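Local coordinates for uncharacterized GST-like proteinprotein (Pseudomonas syringae pv. tomato, PDB 3IC8), which is of unknown function but has the thioredoxin-like N-terminal and helical C-terminal domains of glutathione S-transferases, and so may bind glutathione or a related thiol, at residues Val210-Asp213 against Arg214-Phe218; Leu20-Phe24 against Lys25-Trp29; His187-Trp190 against Phe191-Gln194; Ser161-Glu164 against Ser165-His169. One frame throughout, in Å; residues are numbered along the deposited sequence.

Contact 1. Residues Val210-Asp213 against Arg214-Phe218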
loop_
_atom_site.group_PDB
_atom_site.type_symbol
_atom_site.label_atom_id
_atom_site.label_comp_id
_atom_site.label_asym_id
_atom_site.label_seq_id
_atom_site.Cartn_x
_atom_site.Cartn_y
_atom_site.Cartn_z
ATOM N N VAL A 210 3.631 -9.863 -5.847
ATOM C CA VAL A 210 4.050 -8.495 -5.712
ATOM C C VAL A 210 4.030 -7.765 -7.031
ATOM O O VAL A 210 3.585 -6.657 -7.119
ATOM C CB VAL A 210 5.446 -8.453 -5.142
ATOM C CG1 VAL A 210 6.091 -7.131 -5.330
ATOM C CG2 VAL A 210 5.430 -8.844 -3.739
ATOM N N TRP A 211 4.539 -8.415 -8.057
ATOM C CA TRP A 211 4.567 -7.879 -9.392
ATOM C C TRP A 211 3.179 -7.678 -9.910
ATOM O O TRP A 211 2.906 -6.717 -10.586
ATOM C CB TRP A 211 5.344 -8.802 -10.334
ATOM C CG TRP A 211 5.052 -8.560 -11.761
ATOM C CD1 TRP A 211 5.608 -7.634 -12.539
ATOM C CD2 TRP A 211 4.134 -9.265 -12.578
ATOM N NE1 TRP A 211 5.104 -7.698 -13.780
ATOM C CE2 TRP A 211 4.191 -8.702 -13.834
ATOM C CE3 TRP A 211 3.263 -10.321 -12.362
ATOM C CZ2 TRP A 211 3.416 -9.132 -14.856
ATOM C CZ3 TRP A 211 2.502 -10.736 -13.370
ATOM C CH2 TRP A 211 2.575 -10.154 -14.605
ATOM N N LEU A 212 2.305 -8.612 -9.605
ATOM C CA LEU A 212 0.961 -8.536 -10.085
ATOM C C LEU A 212 0.219 -7.330 -9.538
ATOM O O LEU A 212 -0.486 -6.689 -10.250
ATOM C CB LEU A 212 0.224 -9.834 -9.813
ATOM C CG LEU A 212 -1.255 -9.840 -10.113
ATOM C CD1 LEU A 212 -1.535 -9.618 -11.531
ATOM C CD2 LEU A 212 -1.872 -11.070 -9.672
ATOM N N ASP A 213 0.402 -7.037 -8.267
ATOM C CA ASP A 213 -0.220 -5.891 -7.643
ATOM C C ASP A 213 0.281 -4.612 -8.227
ATOM O O ASP A 213 -0.433 -3.662 -8.345
ATOM C CB ASP A 213 -0.076 -5.922 -6.143
ATOM C CG ASP A 213 -0.878 -7.001 -5.522
ATOM O OD1 ASP A 213 -1.834 -7.443 -6.145
ATOM O OD2 ASP A 213 -0.554 -7.438 -4.420
ATOM N N ARG A 214 1.532 -4.595 -8.595
ATOM C CA ARG A 214 2.084 -3.457 -9.251
ATOM C C ARG A 214 1.444 -3.184 -10.598
ATOM O O ARG A 214 1.147 -2.076 -10.927
ATOM C CB ARG A 214 3.562 -3.712 -9.436
ATOM C CG ARG A 214 4.414 -2.516 -9.537
ATOM C CD ARG A 214 5.803 -2.872 -9.959
ATOM N NE ARG A 214 6.601 -3.244 -8.831
ATOM C CZ ARG A 214 7.174 -4.416 -8.653
ATOM N NH1 ARG A 214 7.069 -5.375 -9.548
ATOM N NH2 ARG A 214 7.865 -4.623 -7.560
ATOM N N VAL A 215 1.259 -4.214 -11.393
ATOM C CA VAL A 215 0.632 -4.090 -12.686
ATOM C C VAL A 215 -0.823 -3.675 -12.625
ATOM O O VAL A 215 -1.278 -2.939 -13.435
ATOM C CB VAL A 215 0.816 -5.342 -13.519
ATOM C CG1 VAL A 215 0.287 -5.161 -14.858
ATOM C CG2 VAL A 215 2.243 -5.685 -13.610
ATOM N N LEU A 216 -1.549 -4.200 -11.661
ATOM C CA LEU A 216 -2.938 -3.866 -11.406
ATOM C C LEU A 216 -3.111 -2.449 -10.891
ATOM O O LEU A 216 -4.133 -1.861 -11.023
ATOM C CB LEU A 216 -3.553 -4.863 -10.435
ATOM C CG LEU A 216 -4.239 -6.134 -10.906
ATOM C CD1 LEU A 216 -3.900 -6.507 -12.257
ATOM C CD2 LEU A 216 -3.946 -7.260 -10.019
ATOM N N GLY A 217 -2.063 -1.912 -10.306
ATOM C CA GLY A 217 -2.038 -0.615 -9.676
ATOM C C GLY A 217 -2.034 0.582 -10.570
ATOM O O GLY A 217 -2.185 1.683 -10.107
ATOM N N PHE A 218 -1.809 0.345 -11.850
ATOM C CA PHE A 218 -1.905 1.354 -12.882
ATOM C C PHE A 218 -3.338 1.808 -12.999
ATOM O O PHE A 218 -3.618 2.893 -13.427
ATOM C CB PHE A 218 -1.399 0.826 -14.215
ATOM C CG PHE A 218 0.086 0.782 -14.332
ATOM C CD1 PHE A 218 0.817 1.915 -14.513
ATOM C CD2 PHE A 218 0.748 -0.391 -14.270
ATOM C CE1 PHE A 218 2.162 1.868 -14.610
ATOM C CE2 PHE A 218 2.093 -0.428 -14.377
ATOM C CZ PHE A 218 2.795 0.700 -14.541
#
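Val215, one turn further along helix 206-216 than Trp211, lays its CG2 methyl over one face of the indole. The methyl carbon CG2 of Val215 stands 3.8 Å from the centroid of the five-membered ring of Trp211, 26° off the ring normal, a CH-pi contact displaced toward the rim of the ring system. It is the branch beside the backbone N that does this; the other methyl, CG1, is anti to that N (chi1 -175°) and turned from the ring. Arg214 meets the same indole differently: its chain bends at chi3 and brings NH1 to the ring edge, near the ring plane, with the guanidinium and indole planes 60° apart. NH1 of Arg214 lies 3.5 Å from Trp211 CA, and NH2 is 3.8 Å from Val210 CG1. On another side of the helix Leu212 and Leu216 pack obliquely, CD1 of Leu212 being 3.7 Å from CD2 of Leu216. The helix belongs to the helical C-terminal domain of the glutathione S-transferase fold and packs on helix 180-193, Val215 on Phe183. Trp211 NE1 is hydrogen-bonded to Asp182, so the indole has its polar edge satisfied while a methyl packs on its face; together these should restrict its rotation.

Contact 2. Residues Leu20-Phe24 against Lys25-Trp29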
loop_
_atom_site.group_PDB
_atom_site.type_symbol
_atom_site.label_atom_id
_atom_site.label_comp_id
_atom_site.label_asym_id
_atom_site.label_seq_id
_atom_site.Cartn_x
_atom_site.Cartn_y
_atom_site.Cartn_z
ATOM N N LEU A 20 -7.153 -1.668 -17.945
ATOM C CA LEU A 20 -5.814 -1.472 -17.449
ATOM C C LEU A 20 -4.984 -0.763 -18.466
ATOM O O LEU A 20 -4.151 0.013 -18.134
ATOM C CB LEU A 20 -5.167 -2.767 -16.998
ATOM C CG LEU A 20 -5.812 -3.404 -15.790
ATOM C CD1 LEU A 20 -5.490 -4.832 -15.668
ATOM C CD2 LEU A 20 -5.530 -2.697 -14.537
HETATM N N MSE A 21 -5.222 -1.059 -19.721
HETATM C CA MSE A 21 -4.490 -0.448 -20.790
HETATM C C MSE A 21 -4.761 1.032 -20.787
HETATM O O MSE A 21 -3.886 1.824 -20.967
HETATM C CB MSE A 21 -4.865 -1.065 -22.122
HETATM C CG MSE A 21 -4.167 -2.350 -22.468
HETATM SE SE MSE A 21 -4.968 -3.397 -23.839
HETATM C CE MSE A 21 -4.778 -2.283 -25.297
ATOM N N LEU A 22 -5.999 1.393 -20.555
ATOM C CA LEU A 22 -6.344 2.775 -20.412
ATOM C C LEU A 22 -5.692 3.404 -19.210
ATOM O O LEU A 22 -5.321 4.523 -19.252
ATOM C CB LEU A 22 -7.845 2.973 -20.444
ATOM C CG LEU A 22 -8.436 2.672 -21.806
ATOM C CD1 LEU A 22 -9.901 2.563 -21.767
ATOM C CD2 LEU A 22 -8.051 3.649 -22.781
ATOM N N GLY A 23 -5.563 2.669 -18.134
ATOM C CA GLY A 23 -4.879 3.159 -16.967
ATOM C C GLY A 23 -3.407 3.444 -17.117
ATOM O O GLY A 23 -2.921 4.414 -16.620
ATOM N N PHE A 24 -2.708 2.561 -17.797
ATOM C CA PHE A 24 -1.300 2.672 -18.031
ATOM C C PHE A 24 -1.015 3.906 -18.862
ATOM O O PHE A 24 -0.102 4.618 -18.611
ATOM C CB PHE A 24 -0.853 1.379 -18.702
ATOM C CG PHE A 24 0.560 1.352 -19.137
ATOM C CD1 PHE A 24 1.574 1.215 -18.241
ATOM C CD2 PHE A 24 0.863 1.412 -20.443
ATOM C CE1 PHE A 24 2.813 1.168 -18.644
ATOM C CE2 PHE A 24 2.129 1.362 -20.833
ATOM C CZ PHE A 24 3.096 1.235 -19.937
ATOM N N LYS A 25 -1.846 4.149 -19.841
ATOM C CA LYS A 25 -1.768 5.331 -20.661
ATOM C C LYS A 25 -2.138 6.664 -19.990
ATOM O O LYS A 25 -1.772 7.691 -20.471
ATOM C CB LYS A 25 -2.538 5.139 -21.951
ATOM C CG LYS A 25 -1.871 4.248 -22.930
ATOM C CD LYS A 25 -0.544 4.742 -23.347
ATOM C CE LYS A 25 -0.039 3.908 -24.475
ATOM N NZ LYS A 25 1.328 4.184 -24.862
ATOM N N GLY A 26 -2.845 6.640 -18.878
ATOM C CA GLY A 26 -3.279 7.854 -18.230
ATOM C C GLY A 26 -4.163 8.786 -19.027
ATOM O O GLY A 26 -4.015 9.981 -18.979
ATOM N N VAL A 27 -5.098 8.215 -19.752
ATOM C CA VAL A 27 -5.904 8.933 -20.685
ATOM C C VAL A 27 -7.283 9.015 -20.119
ATOM O O VAL A 27 -7.637 8.256 -19.284
ATOM C CB VAL A 27 -5.984 8.189 -21.999
ATOM C CG1 VAL A 27 -4.861 8.565 -22.880
ATOM C CG2 VAL A 27 -5.985 6.724 -21.758
ATOM N N ASN A 28 -8.054 9.964 -20.585
ATOM C CA ASN A 28 -9.405 10.098 -20.162
ATOM C C ASN A 28 -10.259 9.507 -21.242
ATOM O O ASN A 28 -10.020 9.726 -22.390
ATOM C CB ASN A 28 -9.730 11.558 -19.943
ATOM C CG ASN A 28 -9.135 12.096 -18.683
ATOM O OD1 ASN A 28 -9.832 12.452 -17.770
ATOM N ND2 ASN A 28 -7.833 12.160 -18.632
ATOM N N TRP A 29 -11.238 8.718 -20.868
ATOM C CA TRP A 29 -12.025 8.012 -21.838
ATOM C C TRP A 29 -13.495 7.978 -21.490
ATOM O O TRP A 29 -13.872 8.154 -20.377
ATOM C CB TRP A 29 -11.469 6.598 -22.064
ATOM C CG TRP A 29 -11.298 5.793 -20.841
ATOM C CD1 TRP A 29 -10.347 5.932 -19.928
ATOM C CD2 TRP A 29 -12.121 4.720 -20.400
ATOM N NE1 TRP A 29 -10.502 5.028 -18.940
ATOM C CE2 TRP A 29 -11.590 4.262 -19.211
ATOM C CE3 TRP A 29 -13.264 4.109 -20.899
ATOM C CZ2 TRP A 29 -12.141 3.229 -18.515
ATOM C CZ3 TRP A 29 -13.803 3.088 -20.210
ATOM C CH2 TRP A 29 -13.250 2.655 -19.033
#
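Leu22 presses its CD1 methyl squarely onto the Trp29 indole, which returns to the helix after the chain has turned from helix 16-25 into strand 28-33. CD1 of Leu22 sits 3.5 Å from the centroid of the five-membered ring of Trp29 and only 14° off its normal, a CH-pi contact over the middle of the ring system; CB of the same leucine reaches Trp29 NE1 at 3.7 Å. The indole gets there through a chi1 of 53°, which sets CG between the backbone N and the carbonyl carbon and swings the ring back over Leu22. The other methyl, CD2, meets Val27 CG2 at 3.8 Å, so both branches of the leucine are engaged. Leu4 and Leu6 of strand 4-8 adjoin this cluster, which lies between helix and sheet in the beta-alpha-beta unit of the thioredoxin-like domain.

The solvent side is Gly26 and the partly exposed Val27. Gly26, exposed and at positive phi (60°), ends the helix in a Schellman motif, its N bonded to Gly23 O at 3.2 Å from above the carbonyl plane. Lys25, though next to the turn, is buried, with NZ in a salt bridge to Glu74 and hydrogen-bonded to Lys77 O and Pro80 O. Polar bonds thus close the helix end, whereas the core beneath relies on apolar contact; the indole's N-H, bonded to His220 O, is satisfied despite its burial.

Contact 3. Residues His187-Trp190 against Phe191-Gln194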
loop_
_atom_site.group_PDB
_atom_site.type_symbol
_atom_site.label_atom_id
_atom_site.label_comp_id
_atom_site.label_asym_id
_atom_site.label_seq_id
_atom_site.Cartn_x
_atom_site.Cartn_y
_atom_site.Cartn_z
ATOM N N HIS A 187 -3.472 -10.077 -16.910
ATOM C CA HIS A 187 -4.860 -10.337 -17.128
ATOM C C HIS A 187 -5.186 -11.762 -16.795
ATOM O O HIS A 187 -6.187 -12.013 -16.195
ATOM C CB HIS A 187 -5.209 -10.074 -18.579
ATOM C CG HIS A 187 -6.660 -10.159 -18.888
ATOM N ND1 HIS A 187 -7.632 -9.812 -17.990
ATOM C CD2 HIS A 187 -7.303 -10.529 -20.010
ATOM C CE1 HIS A 187 -8.812 -9.965 -18.544
ATOM N NE2 HIS A 187 -8.640 -10.400 -19.770
ATOM N N THR A 188 -4.336 -12.703 -17.166
ATOM C CA THR A 188 -4.611 -14.098 -16.875
ATOM C C THR A 188 -4.679 -14.384 -15.392
ATOM O O THR A 188 -5.513 -15.092 -14.943
ATOM C CB THR A 188 -3.630 -15.105 -17.599
ATOM O OG1 THR A 188 -2.429 -15.285 -16.862
ATOM C CG2 THR A 188 -3.292 -14.658 -18.941
ATOM N N LEU A 189 -3.775 -13.799 -14.641
ATOM C CA LEU A 189 -3.704 -13.962 -13.209
ATOM C C LEU A 189 -4.879 -13.372 -12.464
ATOM O O LEU A 189 -5.208 -13.784 -11.401
ATOM C CB LEU A 189 -2.419 -13.386 -12.694
ATOM C CG LEU A 189 -1.230 -14.005 -13.364
ATOM C CD1 LEU A 189 -0.031 -13.620 -12.653
ATOM C CD2 LEU A 189 -1.344 -15.471 -13.402
ATOM N N TRP A 190 -5.477 -12.370 -13.055
ATOM C CA TRP A 190 -6.587 -11.668 -12.497
ATOM C C TRP A 190 -7.760 -12.619 -12.338
ATOM O O TRP A 190 -8.497 -12.536 -11.396
ATOM C CB TRP A 190 -6.899 -10.474 -13.381
ATOM C CG TRP A 190 -8.129 -9.778 -13.107
ATOM C CD1 TRP A 190 -9.185 -9.699 -13.897
ATOM C CD2 TRP A 190 -8.425 -9.015 -11.960
ATOM N NE1 TRP A 190 -10.147 -8.952 -13.332
ATOM C CE2 TRP A 190 -9.699 -8.515 -12.126
ATOM C CE3 TRP A 190 -7.733 -8.719 -10.795
ATOM C CZ2 TRP A 190 -10.309 -7.748 -11.185
ATOM C CZ3 TRP A 190 -8.334 -7.951 -9.868
ATOM C CH2 TRP A 190 -9.610 -7.472 -10.060
ATOM N N PHE A 191 -7.907 -13.541 -13.269
ATOM C CA PHE A 191 -8.936 -14.546 -13.167
ATOM C C PHE A 191 -8.729 -15.427 -11.946
ATOM O O PHE A 191 -9.653 -15.719 -11.252
ATOM C CB PHE A 191 -8.991 -15.407 -14.432
ATOM C CG PHE A 191 -9.632 -14.743 -15.597
ATOM C CD1 PHE A 191 -10.969 -14.853 -15.821
ATOM C CD2 PHE A 191 -8.897 -14.017 -16.477
ATOM C CE1 PHE A 191 -11.543 -14.248 -16.888
ATOM C CE2 PHE A 191 -9.470 -13.405 -17.522
ATOM C CZ PHE A 191 -10.790 -13.519 -17.733
ATOM N N LEU A 192 -7.507 -15.842 -11.692
ATOM C CA LEU A 192 -7.200 -16.692 -10.562
ATOM C C LEU A 192 -7.453 -16.050 -9.219
ATOM O O LEU A 192 -7.885 -16.688 -8.319
ATOM C CB LEU A 192 -5.797 -17.234 -10.632
ATOM C CG LEU A 192 -5.369 -18.357 -11.570
ATOM C CD1 LEU A 192 -6.376 -19.365 -11.935
ATOM C CD2 LEU A 192 -4.668 -17.851 -12.735
ATOM N N LYS A 193 -7.202 -14.765 -9.124
ATOM C CA LYS A 193 -7.360 -13.995 -7.920
ATOM C C LYS A 193 -8.795 -13.883 -7.432
ATOM O O LYS A 193 -9.028 -13.577 -6.320
ATOM C CB LYS A 193 -6.771 -12.621 -8.116
ATOM C CG LYS A 193 -5.292 -12.597 -8.240
ATOM C CD LYS A 193 -4.613 -12.920 -6.950
ATOM C CE LYS A 193 -4.325 -11.687 -6.173
ATOM N NZ LYS A 193 -3.665 -11.984 -4.925
ATOM N N GLN A 194 -9.735 -14.165 -8.306
ATOM C CA GLN A 194 -11.152 -14.080 -8.048
ATOM C C GLN A 194 -11.709 -15.058 -7.024
ATOM O O GLN A 194 -12.749 -14.844 -6.468
ATOM C CB GLN A 194 -11.927 -14.198 -9.349
ATOM C CG GLN A 194 -11.636 -13.150 -10.373
ATOM C CD GLN A 194 -11.651 -11.766 -9.832
ATOM O OE1 GLN A 194 -10.657 -11.095 -9.818
ATOM N NE2 GLN A 194 -12.783 -11.341 -9.370
#
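From His187 to Lys193 the backbone is helical but loosely bonded toward its end, with Lys193 N donating to Leu189 O at 3.2 Å and Phe191 N making a weak bond to Thr188 O at 3.3 Å. Across this turn the Phe191 ring brings its CE2 corner over one face of the His187 imidazole, 3.6 Å from CE1 of His187 and offset toward the rim. The planes stand at 54° and the centroids 5.2 Å apart, an oblique aromatic pair. Phe191 reaches it with CG beside its own backbone N (chi1 -76°), which also carries CD2 to 3.4 Å from His187 O, at the ring edge. Phe14 packs edge-to-face on Phe191, and its carbonyl accepts a weak bond from His187 NE2. The helix, 180-193, belongs to the all-helical C-terminal domain of the glutathione S-transferase fold, and at this end it faces both another subunit and helix 16-25 of the thioredoxin-like domain, where Trp190 lies against Glu16. Gln194 folds its side chain over the indole face. The Lys193 chain bends twice and leads away to a salt bridge with Asp203 and a hydrogen bond to Tyr9 OH of the third subunit.

Contact 4. Residues Ser161-Glu164 against Ser165-His169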
loop_
_atom_site.group_PDB
_atom_site.type_symbol
_atom_site.label_atom_id
_atom_site.label_comp_id
_atom_site.label_asym_id
_atom_site.label_seq_id
_atom_site.Cartn_x
_atom_site.Cartn_y
_atom_site.Cartn_z
ATOM N N SER A 161 6.656 -21.046 -11.945
ATOM C CA SER A 161 7.975 -21.152 -11.390
ATOM C C SER A 161 8.987 -20.376 -12.195
ATOM O O SER A 161 9.897 -19.810 -11.662
ATOM C CB SER A 161 8.380 -22.604 -11.220
ATOM O OG SER A 161 8.604 -23.225 -12.441
ATOM N N ARG A 162 8.813 -20.397 -13.499
ATOM C CA ARG A 162 9.650 -19.656 -14.389
ATOM C C ARG A 162 9.501 -18.180 -14.151
ATOM O O ARG A 162 10.459 -17.477 -14.088
ATOM C CB ARG A 162 9.313 -20.024 -15.824
ATOM C CG ARG A 162 10.348 -20.846 -16.529
ATOM C CD ARG A 162 9.840 -22.152 -17.073
ATOM N NE ARG A 162 9.413 -22.073 -18.450
ATOM C CZ ARG A 162 9.492 -23.053 -19.336
ATOM N NH1 ARG A 162 10.016 -24.203 -19.035
ATOM N NH2 ARG A 162 9.062 -22.862 -20.546
ATOM N N LEU A 163 8.273 -17.728 -14.023
ATOM C CA LEU A 163 7.980 -16.346 -13.749
ATOM C C LEU A 163 8.497 -15.908 -12.408
ATOM O O LEU A 163 8.996 -14.839 -12.287
ATOM C CB LEU A 163 6.502 -16.070 -13.873
ATOM C CG LEU A 163 6.037 -14.641 -13.687
ATOM C CD1 LEU A 163 6.597 -13.740 -14.694
ATOM C CD2 LEU A 163 4.572 -14.593 -13.722
ATOM N N GLU A 164 8.381 -16.778 -11.419
ATOM C CA GLU A 164 8.943 -16.596 -10.099
ATOM C C GLU A 164 10.441 -16.508 -10.114
ATOM O O GLU A 164 10.992 -15.679 -9.479
ATOM C CB GLU A 164 8.477 -17.710 -9.167
ATOM C CG GLU A 164 9.022 -17.689 -7.752
ATOM C CD GLU A 164 8.617 -16.479 -6.967
ATOM O OE1 GLU A 164 7.689 -15.814 -7.369
ATOM O OE2 GLU A 164 9.232 -16.162 -5.944
ATOM N N SER A 165 11.094 -17.343 -10.895
ATOM C CA SER A 165 12.520 -17.251 -11.059
ATOM C C SER A 165 13.000 -15.936 -11.656
ATOM O O SER A 165 13.974 -15.422 -11.242
ATOM C CB SER A 165 13.008 -18.369 -11.953
ATOM O OG SER A 165 13.301 -19.511 -11.227
ATOM N N GLN A 166 12.345 -15.413 -12.663
ATOM C CA GLN A 166 12.695 -14.120 -13.191
ATOM C C GLN A 166 12.482 -12.922 -12.257
ATOM O O GLN A 166 13.282 -12.037 -12.202
ATOM C CB GLN A 166 11.976 -13.901 -14.503
ATOM C CG GLN A 166 11.975 -12.496 -14.930
ATOM C CD GLN A 166 11.708 -12.317 -16.378
ATOM O OE1 GLN A 166 11.470 -11.223 -16.814
ATOM N NE2 GLN A 166 11.731 -13.386 -17.127
ATOM N N LEU A 167 11.372 -12.908 -11.550
ATOM C CA LEU A 167 11.012 -11.828 -10.654
ATOM C C LEU A 167 11.827 -11.735 -9.381
ATOM O O LEU A 167 11.990 -10.691 -8.824
ATOM C CB LEU A 167 9.520 -11.818 -10.379
ATOM C CG LEU A 167 8.678 -11.461 -11.584
ATOM C CD1 LEU A 167 7.245 -11.614 -11.327
ATOM C CD2 LEU A 167 8.955 -10.117 -12.032
ATOM N N SER A 168 12.358 -12.852 -8.959
ATOM C CA SER A 168 13.052 -12.950 -7.716
ATOM C C SER A 168 14.274 -12.086 -7.786
ATOM O O SER A 168 14.832 -11.736 -6.795
ATOM C CB SER A 168 13.387 -14.389 -7.395
ATOM O OG SER A 168 14.431 -14.861 -8.189
ATOM N N HIS A 169 14.626 -11.687 -8.988
ATOM C CA HIS A 169 15.751 -10.815 -9.214
ATOM C C HIS A 169 15.467 -9.359 -8.962
ATOM O O HIS A 169 16.338 -8.559 -9.041
ATOM C CB HIS A 169 16.269 -10.969 -10.616
ATOM C CG HIS A 169 16.998 -12.237 -10.833
ATOM N ND1 HIS A 169 16.566 -13.195 -11.712
ATOM C CD2 HIS A 169 18.113 -12.728 -10.262
ATOM C CE1 HIS A 169 17.389 -14.219 -11.682
ATOM N NE2 HIS A 169 18.340 -13.957 -10.813
#
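Ser161 O receives the backbone N-H of Ser165 at 2.8 Å, the shortest hydrogen bond between 161-164 and 165-169. The N-H points well at its acceptor (155°), and Ser165 CB also lies close to Ser161 O, at 3.4 Å. The helix continues with Gln166 N on Arg162 O and Leu167 N on Leu163 O, each 3.1 Å long. Toward the C-terminal end Ser168 N holds Glu164 O at 3.2 Å, a more bent bond than those before it.

Ser168 adds a side-chain bond back into this turn. Its OG, placed between the backbone N and the carbonyl carbon by a chi1 of 74°, donates to Ser165 O at 3.1 Å, approaching from above the carbonyl plane. The exposed hydroxyl is thereby folded against the helix rather than extended from it.

The apolar side is simpler. Leu163 and Leu167 lie alongside one another and point the same way, with CG of Leu163 4.0 Å from CD1 of Leu167. Leu167 CG also lies 3.5 Å from Leu163 O, so the later leucine packs on the backbone carbonyl as well as on its neighbour's side chain.

These two leucines mark the inner flank of helix 149-167 and pack on helix 206-216, Leu163 on Val208 and Leu167 on Ser207 and Trp211; both helices belong to the helical C-terminal domain of the glutathione S-transferase fold. Glu164, bent at chi2, brings its carboxylate to the start of helix 206-216, where OE1 accepts weak hydrogen bonds from Ser207 N and Val208 N.

How the contacts relate
Contact 1 touches each of the other three. Toward contact 4, Trp211 CB meets Leu167 CD1 at 3.5 Å; toward contact 3, Leu212 CD2 lies 3.8 Å from Leu189 CB; and toward contact 2, Phe218 CE1 is 3.7 Å from Phe24 CD1, within an edge-to-face ring pair. Helix 206-216 and the residues after it are one of the places where the helical domain meets the thioredoxin-like domain; His187 and Trp190 of contact 3 also reach helix 16-25. Contacts 2 and 4 are the farthest apart, their centres about 28 Å from each other. In glutathione S-transferases the active site lies between the two domains; its position in this protein is not established.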